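High affinity transport system protein p37 (Mycoplasma hyorhinis, PDB 3EKI) is the extracytoplasmic binding lipoprotein of a high-affinity transport system and holds thiamine diphosphate, which it probably delivers for uptake. Local coordinates at residues 44-49 against 358-363; 108-113 against 139-144; 122-127 against 145-150; 129-134 against 388-393. All blocks are in the same frame, centred on the assembly; numbering follows the deposited sequence.

Contact 1. Residues 44-49 against 358-363; sequences KSITFG and NLIVQT. With CA (calcium ion), chain D.
Ile46 and Ile360 reach toward each other tip to tip, strand against helix, with Ile46 CD1 4.0 Å from Ile360 CD1. The helix methyl also lies within touching range of CG1 and CG2 of Ile46, so a single methyl is received by the whole branched end of the strand residue. In Ile360 the CG1 branch stands anti to the carbonyl carbon (chi1 -70°) and its extended tip is sent to Ile46, while CG2 turns to the neighbouring ring, 4.2 Å from Phe48 CZ and oblique to it. One helix residue thus spans two inward-facing strand residues. Phe76 packs edge-to-face on Phe48, and Phe80 of the same helix 64-85 touches Ile360. On the strand's other side, Ser45 O binds calcium at 2.4 Å, together with Asp43, Pro118 and Asp121. A calcium-bound water lies 2.7 Å from Thr47 OG1. The strand therefore divides its chemistry by side: between residues 44-49 and 358-363 the contact is purely hydrocarbon, whereas oxygen ligands tie the strand to the metal.

Contact 2. Residues 108-113 against 139-144; sequences VLLNNL and GIITPA
Ile141 carries the apolar contact with both of its branches, one on Leu113 and the other on Leu110. Ahead of it in sequence, Ile140 O shares a water with the helix: water 3 donates to Ile140 O at 2.8 Å and to Leu113 O at 2.7 Å. In Ile141 itself, CG1 sits between the backbone N and the carbonyl carbon (chi1 60°), a crowded position that directs the two branches to different turns of the helix. CG2 presses on the backbone end of Leu113, 3.6 Å from Leu113 C and 3.7 Å from Leu113 CB. The longer branch extends to Leu110, where Ile141 CD1 meets Leu110 CD2 at 3.7 Å and the two side chains cross at about a right angle. Beyond it, Thr142 and Ala144 turn to backbone pairing with strand 345-349, whose Val347 touches both Ile141 and Leu113, and Pro143 packs on Leu134. Apolar contacts through Ile141 thus hold the two segments together, and one water bridges two backbone carbonyls that cannot bond to each other.

Contact 3. Residues 122-127 against 145-150; sequences FGINAS and LETTTN
Strands 122-125 and 145-150 run in broadly similar directions, their axes 44° apart and 8.8 Å from each other at closest approach. No hydrogen bond links them, and the nearest CA atoms, those of Ile124 and Leu145, are 8.2 Å apart; contact is made by side chains reaching across. Leu145 CD2 is the shared point. It comes to the edge of the Phe122 ring, close to the ring plane, at 4.0 Å from Phe122 CZ, and the two side chains meet nearly perpendicularly. The same methyl lies 4.2 Å from Ile124 CD1. The other branch of Ile124 is used further along, where its CG2 meets Thr147 CG2 at 4.1 Å. With chi1 at 70°, Thr147 presents this methyl to Ile124 while its hydroxyl is hydrogen-bonded to Asp344 O, so the buried polar end is satisfied outside the apolar patch. At the end of the strand, Asn125 ND2 donates to Ala126 O at 3.0 Å, in the carbonyl plane and on a lone pair, where the chain passes into helix 127-136 with Ala126 at the N-cap position; Ala126 also touches thiamine diphosphate. Strand 345-349 pairs antiparallel with both strands and explains their separation: Gly123 and Asn125 bond to Val347 and Val345, and Leu145 to Gly346. Phe122 meets the rings of Phe48 and Phe348, helix 106-115 covers Asn125, and Tyr384 of strand 383-386 lies against Leu145 and Thr147.

Contact 4. Residues 129-134 against 388-393; sequences KLVEFL and DNFQKE. With TPP (thiamine diphosphate), chain B.
The ring of Phe390 is received by three side chains of helix 127-136, all oblique to it. Leu134 CD1 comes nearest, 3.8 Å from Phe390 CE2, while Leu130 CD2 lies 4.1 Å from Phe390 CE1 and Val131 CG2 is equally far from Phe390 CZ. Phe390 projects with CG anti to the backbone N (chi1 -180°), which carries the far end of the ring to the other helix. Pro143 also packs against Phe390. Behind the ring, the start of helix 390-402 is fixed by polar bonds: Asn389 is the N-cap, its OD1 taking Lys392 N at 3.1 Å from above the carbonyl plane. Glu393 folds back so that its OE2 accepts from Asp388 N at 2.9 Å and, nearly along its C-O axis, from Asn389 N; one carboxylate oxygen thus holds two successive backbone N-H groups. On helix 127-136, Lys129 sends NZ to the ligand, 3.0 Å from O2B of thiamine diphosphate, and makes a cation-pi contact with Phe106. Tyr215, Ser255, Ser256, Ser257 and Lys258 are also hydrogen-bonded to the ligand, as part of the thiamine diphosphate pocket, of the kind expected in the cleft of a periplasmic-binding-protein-like fold.

Overall arrangement
Contacts 1, 2 and 3 are buried, whereas contact 4 is only partly so, and all four are joined across by apolar side chains. Contacts 2 and 3 share strand 141-152, contact 2 using residues 139-144 and contact 3 residues 145-150, and contact 4 packs directly against contact 2. Contact 1 also touches contact 3, where Gly49 N probably bonds to Phe122 O. The polar chemistry differs with place: contact 1 supplies a calcium ligand, contact 2 holds a bridging water, and the ligand lies next to contacts 3 and 4. Between those last two, the carboxylates of Glu146 and Glu393 come close together.

Contact 1. Residues 44-49 against 358-363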
loop_
_atom_site.group_PDB
_atom_site.type_symbol
_atom_site.label_atom_id
_atom_site.label_comp_id
_atom_site.label_asym_id
_atom_site.label_seq_id
_atom_site.Cartn_x
_atom_site.Cartn_y
_atom_site.Cartn_z
ATOM N N LYS A 44 -21.610 14.419 -16.991
ATOM C CA LYS A 44 -22.392 14.932 -15.871
ATOM C C LYS A 44 -22.618 13.915 -14.775
ATOM O O LYS A 44 -23.220 14.218 -13.735
ATOM C CB LYS A 44 -23.749 15.460 -16.379
ATOM C CG LYS A 44 -24.635 14.325 -16.887
ATOM C CD LYS A 44 -25.868 14.834 -17.622
ATOM C CE LYS A 44 -26.767 13.678 -18.029
ATOM N NZ LYS A 44 -27.437 13.945 -19.336
ATOM N N SER A 45 -22.126 12.705 -14.946
ATOM C CA SER A 45 -22.214 11.633 -13.965
ATOM C C SER A 45 -20.812 11.043 -13.796
ATOM O O SER A 45 -20.242 10.547 -14.778
ATOM C CB SER A 45 -23.203 10.554 -14.399
ATOM O OG SER A 45 -23.119 9.391 -13.586
ATOM N N ILE A 46 -20.237 11.112 -12.603
ATOM C CA ILE A 46 -18.917 10.533 -12.392
ATOM C C ILE A 46 -19.085 9.378 -11.407
ATOM O O ILE A 46 -19.664 9.587 -10.355
ATOM C CB ILE A 46 -17.942 11.612 -11.924
ATOM C CG1 ILE A 46 -17.594 12.649 -12.998
ATOM C CG2 ILE A 46 -16.671 10.998 -11.348
ATOM C CD1 ILE A 46 -16.641 12.098 -14.046
ATOM N N THR A 47 -18.589 8.221 -11.803
ATOM C CA THR A 47 -18.621 7.024 -10.982
ATOM C C THR A 47 -17.206 6.584 -10.609
ATOM O O THR A 47 -16.412 6.318 -11.512
ATOM C CB THR A 47 -19.341 5.883 -11.727
ATOM O OG1 THR A 47 -20.691 6.272 -12.007
ATOM C CG2 THR A 47 -19.406 4.633 -10.861
ATOM N N PHE A 48 -16.906 6.511 -9.322
ATOM C CA PHE A 48 -15.668 5.960 -8.792
ATOM C C PHE A 48 -15.774 4.457 -8.525
ATOM O O PHE A 48 -16.733 3.963 -7.919
ATOM C CB PHE A 48 -15.322 6.671 -7.482
ATOM C CG PHE A 48 -15.092 8.174 -7.573
ATOM C CD1 PHE A 48 -14.695 8.802 -8.739
ATOM C CD2 PHE A 48 -15.275 8.958 -6.446
ATOM C CE1 PHE A 48 -14.495 10.179 -8.754
ATOM C CE2 PHE A 48 -15.069 10.324 -6.449
ATOM C CZ PHE A 48 -14.654 10.928 -7.614
ATOM N N GLY A 49 -14.788 3.680 -8.933
ATOM C CA GLY A 49 -14.723 2.272 -8.594
ATOM C C GLY A 49 -14.164 2.176 -7.185
ATOM O O GLY A 49 -13.198 2.882 -6.876
ATOM N N ASN A 358 -9.136 17.808 -13.570
ATOM C CA ASN A 358 -8.431 18.703 -12.678
ATOM C C ASN A 358 -9.325 19.194 -11.552
ATOM O O ASN A 358 -8.868 19.356 -10.417
ATOM C CB ASN A 358 -7.836 19.894 -13.435
ATOM C CG ASN A 358 -6.792 19.467 -14.452
ATOM O OD1 ASN A 358 -6.156 18.421 -14.314
ATOM N ND2 ASN A 358 -6.617 20.246 -15.520
ATOM N N LEU A 359 -10.613 19.447 -11.784
ATOM C CA LEU A 359 -11.525 19.824 -10.698
ATOM C C LEU A 359 -11.744 18.665 -9.729
ATOM O O LEU A 359 -11.861 18.867 -8.521
ATOM C CB LEU A 359 -12.860 20.263 -11.281
ATOM C CG LEU A 359 -12.915 21.669 -11.852
ATOM C CD1 LEU A 359 -14.158 21.750 -12.735
ATOM C CD2 LEU A 359 -12.970 22.748 -10.779
ATOM N N ILE A 360 -11.753 17.447 -10.251
ATOM C CA ILE A 360 -11.910 16.275 -9.369
ATOM C C ILE A 360 -10.645 16.132 -8.527
ATOM O O ILE A 360 -10.767 15.920 -7.303
ATOM C CB ILE A 360 -12.289 15.023 -10.174
ATOM C CG1 ILE A 360 -13.729 15.098 -10.729
ATOM C CG2 ILE A 360 -12.079 13.750 -9.389
ATOM C CD1 ILE A 360 -14.022 14.019 -11.770
ATOM N N VAL A 361 -9.479 16.280 -9.118
ATOM C CA VAL A 361 -8.234 16.234 -8.315
ATOM C C VAL A 361 -8.262 17.274 -7.216
ATOM O O VAL A 361 -7.995 17.001 -6.044
ATOM C CB VAL A 361 -6.988 16.373 -9.215
ATOM C CG1 VAL A 361 -5.729 16.610 -8.388
ATOM C CG2 VAL A 361 -6.813 15.151 -10.102
ATOM N N GLN A 362 -8.604 18.531 -7.527
ATOM C CA GLN A 362 -8.607 19.592 -6.540
ATOM C C GLN A 362 -9.655 19.360 -5.467
ATOM O O GLN A 362 -9.452 19.752 -4.308
ATOM C CB GLN A 362 -8.865 20.942 -7.223
ATOM C CG GLN A 362 -8.532 22.133 -6.331
ATOM C CD GLN A 362 -7.056 22.141 -5.956
ATOM O OE1 GLN A 362 -6.238 22.072 -6.861
ATOM N NE2 GLN A 362 -6.794 22.227 -4.664
ATOM N N THR A 363 -10.747 18.694 -5.858
ATOM C CA THR A 363 -11.768 18.372 -4.867
ATOM C C THR A 363 -11.219 17.377 -3.823
ATOM O O THR A 363 -11.487 17.558 -2.626
ATOM C CB THR A 363 -13.051 17.855 -5.530
ATOM O OG1 THR A 363 -13.601 18.926 -6.319
ATOM C CG2 THR A 363 -14.097 17.482 -4.496
HETATM CA CA CA D . -19.652 8.581 -15.984
HETATM O O HOH W 1 -21.311 7.692 -14.172
HETATM O O HOH W 2 -21.891 8.807 -17.147
#

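Contact 2. Residues 108-113 against 139-144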
loop_
_atom_site.group_PDB
_atom_site.type_symbol
_atom_site.label_atom_id
_atom_site.label_comp_id
_atom_site.label_asym_id
_atom_site.label_seq_id
_atom_site.Cartn_x
_atom_site.Cartn_y
_atom_site.Cartn_z
ATOM N N VAL A 108 -9.661 -5.791 -12.742
ATOM C CA VAL A 108 -10.956 -5.351 -13.252
ATOM C C VAL A 108 -10.991 -3.830 -13.330
ATOM O O VAL A 108 -11.551 -3.259 -14.267
ATOM C CB VAL A 108 -12.113 -5.862 -12.383
ATOM C CG1 VAL A 108 -13.450 -5.376 -12.912
ATOM C CG2 VAL A 108 -12.076 -7.386 -12.321
ATOM N N LEU A 109 -10.396 -3.149 -12.362
ATOM C CA LEU A 109 -10.443 -1.688 -12.404
ATOM C C LEU A 109 -9.727 -1.167 -13.623
ATOM O O LEU A 109 -10.223 -0.329 -14.384
ATOM C CB LEU A 109 -9.801 -1.072 -11.164
ATOM C CG LEU A 109 -9.834 0.460 -11.136
ATOM C CD1 LEU A 109 -11.248 0.898 -10.749
ATOM C CD2 LEU A 109 -8.808 1.038 -10.191
ATOM N N LEU A 110 -8.492 -1.665 -13.800
ATOM C CA LEU A 110 -7.685 -1.122 -14.886
ATOM C C LEU A 110 -8.227 -1.577 -16.235
ATOM O O LEU A 110 -8.235 -0.756 -17.144
ATOM C CB LEU A 110 -6.216 -1.485 -14.736
ATOM C CG LEU A 110 -5.547 -1.002 -13.447
ATOM C CD1 LEU A 110 -4.101 -1.467 -13.454
ATOM C CD2 LEU A 110 -5.669 0.504 -13.276
ATOM N N ASN A 111 -8.668 -2.826 -16.335
ATOM C CA ASN A 111 -9.253 -3.230 -17.615
ATOM C C ASN A 111 -10.508 -2.427 -17.928
ATOM O O ASN A 111 -10.743 -2.032 -19.066
ATOM C CB ASN A 111 -9.613 -4.707 -17.577
ATOM C CG ASN A 111 -8.446 -5.666 -17.586
ATOM O OD1 ASN A 111 -7.306 -5.284 -17.823
ATOM N ND2 ASN A 111 -8.756 -6.932 -17.320
ATOM N N ASN A 112 -11.342 -2.209 -16.915
ATOM C CA ASN A 112 -12.614 -1.531 -17.202
ATOM C C ASN A 112 -12.348 -0.067 -17.498
ATOM O O ASN A 112 -12.995 0.503 -18.370
ATOM C CB ASN A 112 -13.593 -1.710 -16.063
ATOM C CG ASN A 112 -14.338 -3.025 -16.055
ATOM O OD1 ASN A 112 -13.964 -4.008 -16.701
ATOM N ND2 ASN A 112 -15.422 -3.061 -15.285
ATOM N N LEU A 113 -11.401 0.562 -16.811
ATOM C CA LEU A 113 -11.090 1.942 -17.165
ATOM C C LEU A 113 -10.543 2.044 -18.582
ATOM O O LEU A 113 -10.746 3.046 -19.282
ATOM C CB LEU A 113 -10.075 2.530 -16.193
ATOM C CG LEU A 113 -10.581 2.885 -14.796
ATOM C CD1 LEU A 113 -9.407 3.279 -13.903
ATOM C CD2 LEU A 113 -11.610 3.998 -14.838
ATOM N N GLY A 139 -0.506 4.943 -22.337
ATOM C CA GLY A 139 -1.454 6.015 -22.379
ATOM C C GLY A 139 -2.907 5.619 -22.440
ATOM O O GLY A 139 -3.732 6.479 -22.790
ATOM N N ILE A 140 -3.251 4.380 -22.122
ATOM C CA ILE A 140 -4.604 3.870 -22.312
ATOM C C ILE A 140 -5.579 4.442 -21.281
ATOM O O ILE A 140 -6.771 4.494 -21.601
ATOM C CB ILE A 140 -4.631 2.339 -22.285
ATOM C CG1 ILE A 140 -5.904 1.690 -22.828
ATOM C CG2 ILE A 140 -4.343 1.829 -20.871
ATOM C CD1 ILE A 140 -5.689 0.198 -23.062
ATOM N N ILE A 141 -5.065 4.826 -20.124
ATOM C CA ILE A 141 -5.793 5.476 -19.028
ATOM C C ILE A 141 -4.902 6.608 -18.527
ATOM O O ILE A 141 -3.699 6.664 -18.854
ATOM C CB ILE A 141 -6.224 4.515 -17.909
ATOM C CG1 ILE A 141 -5.055 3.805 -17.238
ATOM C CG2 ILE A 141 -7.254 3.498 -18.406
ATOM C CD1 ILE A 141 -5.410 2.802 -16.151
ATOM N N THR A 142 -5.421 7.556 -17.750
ATOM C CA THR A 142 -4.713 8.766 -17.402
ATOM C C THR A 142 -4.539 8.981 -15.914
ATOM O O THR A 142 -5.477 9.282 -15.173
ATOM C CB THR A 142 -5.507 9.989 -17.960
ATOM O OG1 THR A 142 -5.708 9.767 -19.362
ATOM C CG2 THR A 142 -4.725 11.258 -17.751
ATOM N N PRO A 143 -3.319 8.767 -15.423
ATOM C CA PRO A 143 -3.035 9.016 -14.005
ATOM C C PRO A 143 -3.147 10.496 -13.712
ATOM O O PRO A 143 -2.667 11.325 -14.504
ATOM C CB PRO A 143 -1.585 8.545 -13.853
ATOM C CG PRO A 143 -1.382 7.600 -14.986
ATOM C CD PRO A 143 -2.163 8.201 -16.138
ATOM N N ALA A 144 -3.756 10.823 -12.587
ATOM C CA ALA A 144 -3.969 12.220 -12.236
ATOM C C ALA A 144 -3.785 12.643 -10.761
ATOM O O ALA A 144 -3.478 13.776 -10.489
ATOM C CB ALA A 144 -5.340 12.614 -12.656
HETATM O O HOH W 3 -9.500 4.750 -20.984
#

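Contact 3. Residues 122-127 against 145-150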
loop_
_atom_site.group_PDB
_atom_site.type_symbol
_atom_site.label_atom_id
_atom_site.label_comp_id
_atom_site.label_asym_id
_atom_site.label_seq_id
_atom_site.Cartn_x
_atom_site.Cartn_y
_atom_site.Cartn_z
ATOM N N PHE A 122 -13.303 6.598 -12.873
ATOM C CA PHE A 122 -12.098 6.838 -12.093
ATOM C C PHE A 122 -11.946 5.763 -11.031
ATOM O O PHE A 122 -12.907 5.193 -10.530
ATOM C CB PHE A 122 -12.194 8.206 -11.433
ATOM C CG PHE A 122 -11.154 8.649 -10.442
ATOM C CD1 PHE A 122 -10.048 9.357 -10.863
ATOM C CD2 PHE A 122 -11.317 8.357 -9.095
ATOM C CE1 PHE A 122 -9.093 9.770 -9.941
ATOM C CE2 PHE A 122 -10.368 8.751 -8.164
ATOM C CZ PHE A 122 -9.285 9.470 -8.624
ATOM N N GLY A 123 -10.685 5.532 -10.678
ATOM C CA GLY A 123 -10.453 4.750 -9.449
ATOM C C GLY A 123 -9.040 4.947 -8.958
ATOM O O GLY A 123 -8.224 5.608 -9.596
ATOM N N ILE A 124 -8.720 4.413 -7.774
ATOM C CA ILE A 124 -7.403 4.591 -7.170
ATOM C C ILE A 124 -6.715 3.227 -7.044
ATOM O O ILE A 124 -7.364 2.311 -6.531
ATOM C CB ILE A 124 -7.533 5.302 -5.820
ATOM C CG1 ILE A 124 -8.220 6.660 -5.969
ATOM C CG2 ILE A 124 -6.171 5.410 -5.164
ATOM C CD1 ILE A 124 -8.593 7.350 -4.673
ATOM N N ASN A 125 -5.502 3.151 -7.578
ATOM C CA ASN A 125 -4.793 1.904 -7.780
ATOM C C ASN A 125 -3.402 1.950 -7.163
ATOM O O ASN A 125 -2.788 2.995 -7.101
ATOM C CB ASN A 125 -4.623 1.572 -9.276
ATOM C CG ASN A 125 -4.518 0.091 -9.552
ATOM O OD1 ASN A 125 -5.524 -0.597 -9.706
ATOM N ND2 ASN A 125 -3.319 -0.485 -9.632
ATOM N N ALA A 126 -2.946 0.757 -6.773
ATOM C CA ALA A 126 -1.556 0.683 -6.306
ATOM C C ALA A 126 -0.628 1.174 -7.408
ATOM O O ALA A 126 -0.843 0.831 -8.580
ATOM C CB ALA A 126 -1.250 -0.744 -5.898
ATOM N N SER A 127 0.381 1.958 -7.043
ATOM C CA SER A 127 1.254 2.556 -8.034
ATOM C C SER A 127 2.054 1.564 -8.864
ATOM O O SER A 127 2.172 1.650 -10.093
ATOM C CB SER A 127 2.208 3.536 -7.332
ATOM O OG SER A 127 3.146 2.850 -6.504
ATOM N N LEU A 145 -4.062 11.715 -9.860
ATOM C CA LEU A 145 -4.052 12.000 -8.436
ATOM C C LEU A 145 -2.989 11.149 -7.759
ATOM O O LEU A 145 -2.939 9.945 -8.038
ATOM C CB LEU A 145 -5.439 11.656 -7.886
ATOM C CG LEU A 145 -5.721 11.827 -6.390
ATOM C CD1 LEU A 145 -6.043 13.283 -6.079
ATOM C CD2 LEU A 145 -6.866 10.968 -5.878
ATOM N N GLU A 146 -2.172 11.742 -6.900
ATOM C CA GLU A 146 -1.261 10.951 -6.085
ATOM C C GLU A 146 -1.761 11.000 -4.644
ATOM O O GLU A 146 -1.894 12.109 -4.129
ATOM C CB GLU A 146 0.164 11.507 -6.150
ATOM C CG GLU A 146 1.155 10.653 -5.370
ATOM C CD GLU A 146 2.604 11.055 -5.527
ATOM O OE1 GLU A 146 2.916 12.059 -6.201
ATOM O OE2 GLU A 146 3.456 10.346 -4.940
ATOM N N THR A 147 -2.025 9.860 -4.018
ATOM C CA THR A 147 -2.355 9.890 -2.585
ATOM C C THR A 147 -1.072 9.968 -1.753
ATOM O O THR A 147 0.007 9.629 -2.237
ATOM C CB THR A 147 -3.207 8.682 -2.171
ATOM O OG1 THR A 147 -2.376 7.513 -2.227
ATOM C CG2 THR A 147 -4.384 8.424 -3.094
ATOM N N THR A 148 -1.197 10.421 -0.521
ATOM C CA THR A 148 -0.119 10.426 0.469
ATOM C C THR A 148 -0.676 9.825 1.751
ATOM O O THR A 148 -1.884 9.759 1.977
ATOM C CB THR A 148 0.477 11.813 0.740
ATOM O OG1 THR A 148 -0.543 12.649 1.338
ATOM C CG2 THR A 148 0.949 12.509 -0.522
ATOM N N THR A 149 0.204 9.336 2.622
ATOM C CA THR A 149 -0.240 8.715 3.876
ATOM C C THR A 149 0.507 9.330 5.050
ATOM O O THR A 149 1.637 9.790 4.859
ATOM C CB THR A 149 -0.032 7.191 3.743
ATOM O OG1 THR A 149 -0.680 6.488 4.805
ATOM C CG2 THR A 149 1.438 6.794 3.802
ATOM N N ASN A 150 -0.085 9.339 6.231
ATOM C CA ASN A 150 0.594 9.731 7.462
ATOM C C ASN A 150 1.887 8.917 7.578
ATOM O O ASN A 150 1.810 7.701 7.462
ATOM C CB ASN A 150 -0.285 9.514 8.687
ATOM C CG ASN A 150 -1.477 10.451 8.792
ATOM O OD1 ASN A 150 -1.470 11.532 8.195
ATOM N ND2 ASN A 150 -2.465 10.044 9.571
#

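Contact 4. Residues 129-134 against 388-393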
loop_
_atom_site.group_PDB
_atom_site.type_symbol
_atom_site.label_atom_id
_atom_site.label_comp_id
_atom_site.label_asym_id
_atom_site.label_seq_id
_atom_site.Cartn_x
_atom_site.Cartn_y
_atom_site.Cartn_z
ATOM N N LYS A 129 1.539 -1.648 -9.620
ATOM C CA LYS A 129 0.672 -2.386 -10.530
ATOM C C LYS A 129 0.236 -1.501 -11.701
ATOM O O LYS A 129 0.115 -1.922 -12.842
ATOM C CB LYS A 129 -0.554 -2.894 -9.791
ATOM C CG LYS A 129 -0.251 -4.045 -8.842
ATOM C CD LYS A 129 -1.404 -4.314 -7.902
ATOM C CE LYS A 129 -1.203 -5.667 -7.210
ATOM N NZ LYS A 129 -1.426 -5.527 -5.751
ATOM N N LEU A 130 -0.006 -0.232 -11.388
ATOM C CA LEU A 130 -0.405 0.674 -12.480
ATOM C C LEU A 130 0.742 0.923 -13.439
ATOM O O LEU A 130 0.571 0.933 -14.668
ATOM C CB LEU A 130 -0.896 1.979 -11.867
ATOM C CG LEU A 130 -1.180 3.123 -12.837
ATOM C CD1 LEU A 130 -2.325 2.769 -13.777
ATOM C CD2 LEU A 130 -1.494 4.370 -12.023
ATOM N N VAL A 131 1.944 1.134 -12.911
ATOM C CA VAL A 131 3.105 1.348 -13.761
ATOM C C VAL A 131 3.280 0.146 -14.677
ATOM O O VAL A 131 3.470 0.295 -15.884
ATOM C CB VAL A 131 4.379 1.601 -12.917
ATOM C CG1 VAL A 131 5.648 1.496 -13.757
ATOM C CG2 VAL A 131 4.295 2.967 -12.236
ATOM N N GLU A 132 3.195 -1.067 -14.133
ATOM C CA GLU A 132 3.384 -2.274 -14.951
ATOM C C GLU A 132 2.268 -2.385 -15.992
ATOM O O GLU A 132 2.459 -2.836 -17.126
ATOM C CB GLU A 132 3.429 -3.505 -14.073
ATOM C CG GLU A 132 4.540 -3.617 -13.049
ATOM C CD GLU A 132 5.926 -3.822 -13.624
ATOM O OE1 GLU A 132 6.004 -4.147 -14.828
ATOM O OE2 GLU A 132 6.928 -3.666 -12.885
ATOM N N PHE A 133 1.051 -1.962 -15.629
ATOM C CA PHE A 133 -0.054 -2.046 -16.591
ATOM C C PHE A 133 0.184 -1.079 -17.741
ATOM O O PHE A 133 -0.003 -1.395 -18.919
ATOM C CB PHE A 133 -1.374 -1.738 -15.878
ATOM C CG PHE A 133 -2.589 -1.721 -16.795
ATOM C CD1 PHE A 133 -3.247 -2.891 -17.111
ATOM C CD2 PHE A 133 -3.068 -0.536 -17.317
ATOM C CE1 PHE A 133 -4.358 -2.891 -17.941
ATOM C CE2 PHE A 133 -4.182 -0.523 -18.163
ATOM C CZ PHE A 133 -4.832 -1.697 -18.452
ATOM N N LEU A 134 0.596 0.141 -17.397
ATOM C CA LEU A 134 0.809 1.158 -18.428
ATOM C C LEU A 134 2.041 0.878 -19.276
ATOM O O LEU A 134 2.112 1.313 -20.427
ATOM C CB LEU A 134 0.845 2.532 -17.762
ATOM C CG LEU A 134 -0.530 3.078 -17.388
ATOM C CD1 LEU A 134 -0.420 4.325 -16.530
ATOM C CD2 LEU A 134 -1.342 3.416 -18.635
ATOM N N ASP A 388 1.839 15.958 -11.741
ATOM C CA ASP A 388 2.249 16.923 -12.764
ATOM C C ASP A 388 3.032 16.241 -13.875
ATOM O O ASP A 388 3.038 16.706 -15.019
ATOM C CB ASP A 388 3.073 18.025 -12.083
ATOM C CG ASP A 388 2.340 18.706 -10.942
ATOM O OD1 ASP A 388 1.280 19.321 -11.179
ATOM O OD2 ASP A 388 2.813 18.643 -9.788
ATOM N N ASN A 389 3.693 15.130 -13.540
ATOM C CA ASN A 389 4.543 14.380 -14.447
ATOM C C ASN A 389 4.606 12.912 -13.994
ATOM O O ASN A 389 5.391 12.626 -13.085
ATOM C CB ASN A 389 5.951 14.956 -14.473
ATOM C CG ASN A 389 6.808 14.325 -15.550
ATOM O OD1 ASN A 389 6.626 13.160 -15.914
ATOM N ND2 ASN A 389 7.752 15.113 -16.065
ATOM N N PHE A 390 3.802 12.087 -14.614
ATOM C CA PHE A 390 3.690 10.702 -14.173
ATOM C C PHE A 390 5.010 9.956 -14.338
ATOM O O PHE A 390 5.380 9.181 -13.453
ATOM C CB PHE A 390 2.604 9.997 -14.951
ATOM C CG PHE A 390 2.384 8.535 -14.585
ATOM C CD1 PHE A 390 1.765 8.219 -13.396
ATOM C CD2 PHE A 390 2.772 7.501 -15.411
ATOM C CE1 PHE A 390 1.507 6.915 -13.038
ATOM C CE2 PHE A 390 2.527 6.185 -15.077
ATOM C CZ PHE A 390 1.898 5.882 -13.877
ATOM N N GLN A 391 5.699 10.191 -15.444
ATOM C CA GLN A 391 6.966 9.474 -15.624
ATOM C C GLN A 391 7.974 9.760 -14.534
ATOM O O GLN A 391 8.664 8.870 -13.994
ATOM C CB GLN A 391 7.559 9.807 -17.001
ATOM C CG GLN A 391 8.936 9.166 -17.136
ATOM C CD GLN A 391 8.825 7.680 -17.444
ATOM O OE1 GLN A 391 7.751 7.178 -17.795
ATOM N NE2 GLN A 391 9.962 6.993 -17.314
ATOM N N LYS A 392 8.100 11.025 -14.161
ATOM C CA LYS A 392 9.044 11.461 -13.146
ATOM C C LYS A 392 8.639 11.145 -11.714
ATOM O O LYS A 392 9.423 10.657 -10.897
ATOM C CB LYS A 392 9.189 12.979 -13.277
ATOM C CG LYS A 392 10.191 13.655 -12.371
ATOM C CD LYS A 392 10.718 14.971 -12.923
ATOM C CE LYS A 392 10.714 15.077 -14.441
ATOM N NZ LYS A 392 11.476 16.253 -14.953
ATOM N N GLU A 393 7.368 11.399 -11.402
ATOM C CA GLU A 393 6.899 11.312 -10.059
ATOM C C GLU A 393 6.510 9.891 -9.645
ATOM O O GLU A 393 6.501 9.579 -8.498
ATOM C CB GLU A 393 5.675 12.215 -9.900
ATOM C CG GLU A 393 6.000 13.678 -9.808
ATOM C CD GLU A 393 4.766 14.468 -9.600
ATOM O OE1 GLU A 393 4.490 14.771 -8.459
ATOM O OE2 GLU A 393 4.069 14.583 -10.547
HETATM N "N1'" TPP B . -3.546 2.068 6.236
HETATM C "C2'" TPP B . -4.833 1.700 6.451
HETATM C CM2 TPP B . -5.657 2.478 7.482
HETATM N "N3'" TPP B . -5.380 0.680 5.765
HETATM C "C4'" TPP B . -4.660 0.079 4.780
HETATM N "N4'" TPP B . -5.253 -0.872 4.054
HETATM C "C5'" TPP B . -3.311 0.404 4.580
HETATM C "C6'" TPP B . -2.781 1.427 5.357
HETATM C "C7'" TPP B . -2.382 -0.274 3.562
HETATM N N3 TPP B . -2.364 0.315 2.212
HETATM C C2 TPP B . -3.397 0.925 1.630
HETATM S S1 TPP B . -2.918 1.494 0.048
HETATM C C5 TPP B . -1.307 0.842 0.225
HETATM C C4 TPP B . -1.264 0.149 1.419
HETATM C CM4 TPP B . 0.066 -0.371 2.008
HETATM C C6 TPP B . -0.233 0.882 -0.868
HETATM C C7 TPP B . -0.536 -0.152 -1.956
HETATM O O7 TPP B . -0.459 -1.473 -1.382
HETATM P PA TPP B . -1.175 -2.765 -1.970
HETATM O O1A TPP B . -1.133 -3.832 -0.940
HETATM O O2A TPP B . -2.550 -2.421 -2.467
HETATM O O3A TPP B . -0.412 -3.172 -3.289
HETATM P PB TPP B . 0.879 -4.122 -3.394
HETATM O O1B TPP B . 2.032 -3.501 -2.666
HETATM O O2B TPP B . 1.141 -4.213 -4.950
HETATM O O3B TPP B . 0.512 -5.585 -2.899
#